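Local coordinates for protein MdcA (Pseudomonas aeruginosa, PDB 5VIT) that is the alpha subunit of malonate decarboxylase, a transferase that probably exchanges acetyl for malonyl on the acyl carrier subunit during malonate breakdown, at residues A[253-258]-A[283-288]; A[287-292]-A[307-312]. One frame throughout, in Å; residues are numbered along the deposited sequence.

Contact 1: residues A[253-258]-A[283-288]; sequences NVQSLN and GKICRH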
# COMPACT_ATOMS: atom_id res chain seq x y z
N ASN A 253 9.88 -0.63 -13.47
CA ASN A 253 10.23 -0.83 -14.87
C ASN A 253 11.03 -2.12 -15.07
O ASN A 253 12.16 -2.11 -15.57
CB ASN A 253 11.01 0.38 -15.42
CG ASN A 253 11.14 0.35 -16.94
OD1 ASN A 253 10.26 -0.15 -17.65
ND2 ASN A 253 12.24 0.90 -17.45
N VAL A 254 10.42 -3.23 -14.67
CA VAL A 254 11.09 -4.52 -14.71
C VAL A 254 11.09 -5.11 -16.12
O VAL A 254 10.04 -5.38 -16.69
CB VAL A 254 10.41 -5.50 -13.75
CG1 VAL A 254 10.96 -6.92 -13.95
CG2 VAL A 254 10.57 -5.02 -12.31
N GLN A 255 12.29 -5.35 -16.67
CA GLN A 255 12.43 -5.89 -18.02
C GLN A 255 12.65 -7.40 -18.07
O GLN A 255 12.33 -8.05 -19.08
CB GLN A 255 13.60 -5.20 -18.74
CG GLN A 255 13.49 -3.70 -18.79
CD GLN A 255 12.21 -3.28 -19.48
OE1 GLN A 255 12.05 -3.48 -20.69
NE2 GLN A 255 11.29 -2.70 -18.72
N SER A 256 13.23 -7.96 -17.01
CA SER A 256 13.60 -9.39 -17.00
C SER A 256 13.40 -9.99 -15.61
O SER A 256 13.54 -9.29 -14.60
CB SER A 256 15.05 -9.59 -17.46
OG SER A 256 15.96 -8.96 -16.57
N LEU A 257 13.12 -11.28 -15.56
CA LEU A 257 12.69 -11.88 -14.29
C LEU A 257 12.65 -13.39 -14.30
O LEU A 257 12.72 -14.04 -15.34
CB LEU A 257 11.30 -11.36 -13.91
CG LEU A 257 10.04 -11.82 -14.68
CD1 LEU A 257 8.78 -11.26 -14.01
CD2 LEU A 257 10.04 -11.40 -16.17
N ASN A 258 12.53 -13.94 -13.10
CA ASN A 258 12.17 -15.33 -12.89
C ASN A 258 10.94 -15.37 -12.00
O ASN A 258 10.84 -14.59 -11.04
CB ASN A 258 13.33 -16.12 -12.25
CG ASN A 258 12.88 -17.46 -11.69
OD1 ASN A 258 12.76 -17.64 -10.46
ND2 ASN A 258 12.56 -18.40 -12.58
N GLY A 283 5.33 -5.02 -24.21
CA GLY A 283 6.61 -4.55 -24.70
C GLY A 283 7.38 -3.66 -23.72
O GLY A 283 8.57 -3.40 -23.92
N LYS A 284 6.74 -3.18 -22.67
CA LYS A 284 7.41 -2.27 -21.75
C LYS A 284 8.02 -2.97 -20.54
O LYS A 284 8.95 -2.45 -19.93
CB LYS A 284 6.44 -1.17 -21.29
CG LYS A 284 5.93 -0.30 -22.43
CD LYS A 284 4.86 0.68 -21.96
CE LYS A 284 4.55 1.72 -23.05
NZ LYS A 284 3.47 2.70 -22.66
N ILE A 285 7.48 -4.14 -20.19
CA ILE A 285 7.97 -4.91 -19.05
C ILE A 285 8.06 -6.38 -19.41
O ILE A 285 7.52 -6.80 -20.44
CB ILE A 285 7.05 -4.78 -17.80
CG1 ILE A 285 5.60 -5.17 -18.14
CG2 ILE A 285 7.12 -3.38 -17.20
CD1 ILE A 285 4.66 -5.17 -16.93
N CYS A 286 8.76 -7.15 -18.57
CA CYS A 286 8.75 -8.61 -18.65
C CYS A 286 9.04 -9.16 -20.03
O CYS A 286 8.35 -10.05 -20.51
CB CYS A 286 7.41 -9.16 -18.16
SG CYS A 286 6.96 -8.53 -16.54
N ARG A 287 10.07 -8.63 -20.67
CA ARG A 287 10.45 -9.07 -21.99
C ARG A 287 11.32 -10.34 -22.00
O ARG A 287 11.16 -11.21 -22.87
CB ARG A 287 11.17 -7.94 -22.71
CG ARG A 287 10.31 -6.69 -22.84
CD ARG A 287 11.00 -5.64 -23.71
NE ARG A 287 12.10 -4.99 -23.02
CZ ARG A 287 13.36 -4.92 -23.46
NH1 ARG A 287 13.69 -5.48 -24.63
NH2 ARG A 287 14.27 -4.28 -22.72
N HIS A 288 12.24 -10.45 -21.06
CA HIS A 288 13.19 -11.55 -21.08
C HIS A 288 13.02 -12.42 -19.87
O HIS A 288 12.98 -11.91 -18.75
CB HIS A 288 14.64 -11.04 -21.15
CG HIS A 288 14.88 -10.12 -22.31
ND1 HIS A 288 14.96 -10.58 -23.61
CD2 HIS A 288 15.04 -8.78 -22.37
CE1 HIS A 288 15.16 -9.55 -24.42
NE2 HIS A 288 15.21 -8.45 -23.69

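Contact 2: residues A[287-292]-A[307-312]; sequences RHWTLN and ESVHCF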
# COMPACT_ATOMS: atom_id res chain seq x y z
N ARG A 287 10.07 -8.63 -20.67
CA ARG A 287 10.45 -9.07 -21.99
C ARG A 287 11.32 -10.34 -22.00
O ARG A 287 11.16 -11.21 -22.87
CB ARG A 287 11.17 -7.94 -22.71
CG ARG A 287 10.31 -6.69 -22.84
CD ARG A 287 11.00 -5.64 -23.71
NE ARG A 287 12.10 -4.99 -23.02
CZ ARG A 287 13.36 -4.92 -23.46
NH1 ARG A 287 13.69 -5.48 -24.63
NH2 ARG A 287 14.27 -4.28 -22.72
N HIS A 288 12.24 -10.45 -21.06
CA HIS A 288 13.19 -11.55 -21.08
C HIS A 288 13.02 -12.42 -19.87
O HIS A 288 12.98 -11.91 -18.75
CB HIS A 288 14.64 -11.04 -21.15
CG HIS A 288 14.88 -10.12 -22.31
ND1 HIS A 288 14.96 -10.58 -23.61
CD2 HIS A 288 15.04 -8.78 -22.37
CE1 HIS A 288 15.16 -9.55 -24.42
NE2 HIS A 288 15.21 -8.45 -23.69
N TRP A 289 12.92 -13.72 -20.09
CA TRP A 289 12.65 -14.63 -18.99
C TRP A 289 13.72 -15.69 -18.80
O TRP A 289 14.27 -16.22 -19.78
CB TRP A 289 11.29 -15.33 -19.20
CG TRP A 289 10.15 -14.38 -19.27
CD1 TRP A 289 9.90 -13.49 -20.26
CD2 TRP A 289 9.09 -14.25 -18.32
NE1 TRP A 289 8.75 -12.78 -19.98
CE2 TRP A 289 8.23 -13.23 -18.79
CE3 TRP A 289 8.78 -14.88 -17.11
CZ2 TRP A 289 7.09 -12.83 -18.10
CZ3 TRP A 289 7.65 -14.48 -16.42
CH2 TRP A 289 6.82 -13.46 -16.92
N THR A 290 14.01 -15.97 -17.54
CA THR A 290 14.64 -17.24 -17.15
C THR A 290 13.53 -18.04 -16.48
O THR A 290 13.11 -17.71 -15.37
CB THR A 290 15.82 -17.05 -16.17
OG1 THR A 290 15.35 -16.34 -15.01
CG2 THR A 290 16.94 -16.26 -16.83
N LEU A 291 13.04 -19.06 -17.16
CA LEU A 291 11.85 -19.75 -16.72
C LEU A 291 11.74 -21.11 -17.37
O LEU A 291 12.10 -21.28 -18.55
CB LEU A 291 10.60 -18.93 -17.06
CG LEU A 291 9.34 -19.19 -16.21
CD1 LEU A 291 9.53 -18.60 -14.83
CD2 LEU A 291 8.13 -18.57 -16.86
N ASN A 292 11.23 -22.08 -16.63
CA ASN A 292 10.75 -23.30 -17.28
C ASN A 292 9.64 -22.95 -18.25
O ASN A 292 9.03 -21.88 -18.14
CB ASN A 292 10.28 -24.31 -16.25
CG ASN A 292 11.42 -24.91 -15.48
OD1 ASN A 292 12.23 -25.66 -16.05
ND2 ASN A 292 11.51 -24.60 -14.20
N GLU A 307 9.57 -11.82 -25.20
CA GLU A 307 10.55 -11.73 -26.27
C GLU A 307 11.57 -12.89 -26.26
O GLU A 307 12.01 -13.34 -27.32
CB GLU A 307 11.26 -10.38 -26.20
CG GLU A 307 10.28 -9.23 -26.38
CD GLU A 307 10.94 -7.85 -26.38
OE1 GLU A 307 10.19 -6.84 -26.35
OE2 GLU A 307 12.19 -7.78 -26.41
N SER A 308 11.92 -13.37 -25.07
CA SER A 308 12.85 -14.49 -24.97
C SER A 308 12.65 -15.25 -23.66
O SER A 308 12.35 -14.66 -22.62
CB SER A 308 14.30 -14.01 -25.05
OG SER A 308 14.62 -13.18 -23.94
N VAL A 309 12.82 -16.57 -23.73
CA VAL A 309 12.81 -17.40 -22.54
C VAL A 309 14.01 -18.34 -22.60
O VAL A 309 14.14 -19.11 -23.55
CB VAL A 309 11.52 -18.27 -22.41
CG1 VAL A 309 11.57 -19.14 -21.15
CG2 VAL A 309 10.27 -17.40 -22.43
N HIS A 310 14.88 -18.28 -21.60
CA HIS A 310 15.85 -19.36 -21.45
C HIS A 310 15.38 -20.28 -20.33
O HIS A 310 14.95 -19.81 -19.27
CB HIS A 310 17.26 -18.84 -21.18
CG HIS A 310 18.29 -19.94 -21.14
ND1 HIS A 310 18.68 -20.54 -19.97
CD2 HIS A 310 18.96 -20.56 -22.14
CE1 HIS A 310 19.57 -21.49 -20.24
NE2 HIS A 310 19.75 -21.52 -21.55
N CYS A 311 15.47 -21.59 -20.57
CA CYS A 311 14.80 -22.59 -19.72
C CYS A 311 15.72 -23.45 -18.85
O CYS A 311 16.72 -23.97 -19.31
CB CYS A 311 13.96 -23.54 -20.60
SG CYS A 311 12.57 -22.78 -21.49
N PHE A 312 15.34 -23.64 -17.58
CA PHE A 312 16.10 -24.52 -16.69
C PHE A 312 15.96 -25.95 -17.17
O PHE A 312 16.92 -26.74 -17.18
CB PHE A 312 15.61 -24.41 -15.24
CG PHE A 312 15.55 -23.00 -14.72
CD1 PHE A 312 16.66 -22.44 -14.09
CD2 PHE A 312 14.39 -22.25 -14.83
CE1 PHE A 312 16.62 -21.15 -13.60
CE2 PHE A 312 14.33 -20.95 -14.34
CZ PHE A 312 15.44 -20.40 -13.73

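Contact 1: residues A[253-258]-A[283-288]
K284 meets Q255 through its backbone carbonyl: NE2 of Q255 donates to O of K284 at 2.6 Å, with the oxygen close to the plane of the amide. Next, I285 lays CB and CG2 against the carbonyl oxygen of V254, and the chain turns so that C286 N bonds that same oxygen at 2.9 Å. C286 points away from the neighbouring segment at its first side-chain bond, yet its CB lies 4.0 Å from CD2 of L257 and its SG comes near CD1, a small apolar patch that Y249 of helix 235-250 adjoins.

R287 reaches back to Q255. Its bend at chi3 (-74°) turns the guanidinium side-on, and NE (2.8 Å) and NH2 (3.1 Å) both hold OE1 of Q255, which lies in the guanidinium plane; the amide is turned 39° against that plane. The Q255 chain folds at chi2 (-58°), which brings its amide round to lie between K284 and R287. Parallel strand pairing starts at H288, whose N gives a nearly straight bond to Q255 O, while its own carbonyl accepts L257 N at 3.3 Å.

The Q255 amide is thus used at both ends, the nitrogen on a backbone carbonyl and the oxygen on an arginine. That two-sided grip fixes which way round the amide sits and ties the loop entering strand 288-290 to the residue just ahead of strand 256-259.

Contact 2: residues A[287-292]-A[307-312]
R287 and E307 lie side by side and point the same way, the extended glutamate running along the arginine's aliphatic chain. NH1 of R287 closes a salt bridge to OE2 of E307 at 3.3 Å, reaching the syn side but well out of the carboxylate plane. The guanidinium and carboxylate are turned 61° apart; the other two guanidinium nitrogens are engaged by Q255.

On the sheet face shared with T290 and H310, the ring of H288 presents its edge to S308. OG of S308, set between its backbone N and carbonyl carbon (chi1 65°), shares a hydrogen bond of 2.6 Å with ND1 of H288. W289 and V309 point to the other face, where CB of W289 touches CG2 of V309 at 4.0 Å; the indole NE1 bonds C286 O. Backbone bonds from W289 N to S308 O (2.8 Å) and from H310 N to W289 O make this a regular parallel pair.

Past the strands, F312 swings its ring back (chi1 -52°) against residues 290-292, with N292 N in plane at its edge, 3.6 Å from CD2. The side chain of N292 crosses that of F312 at about a right angle, OD1 bonded to Q60 and ND2 to a malonate ion probably from the crystallisation liquor.

Polar chemistry therefore changes along this beta-alpha-beta unit: ionic at the beginning of the strands, where the exposed carboxylate would offset the arginine's charge, and amide-based at their ends, beside a bound dicarboxylate.

How the contacts relate
Contacts 1 and 2 build successive parallel joints of one mixed sheet: strand 288-290 lies between 256-259 and 308-310, the last being outermost within the chain. R287 and H288 belong to both. The guanidinium divides its nitrogens, facing a neutral amide in contact 1 and a carboxylate in contact 2. Both contacts are partly buried, but contact 1 joins mainly loop ahead of the strands, whereas contact 2 follows full strand pairing and buries more surface (618 against 426 Å²). Their interiors meet where L257 CD2 packs on the W289 indole and N258 ND2 bonds T290 O, while the exposed residues K284 and E307 lie toward the starts of their segments.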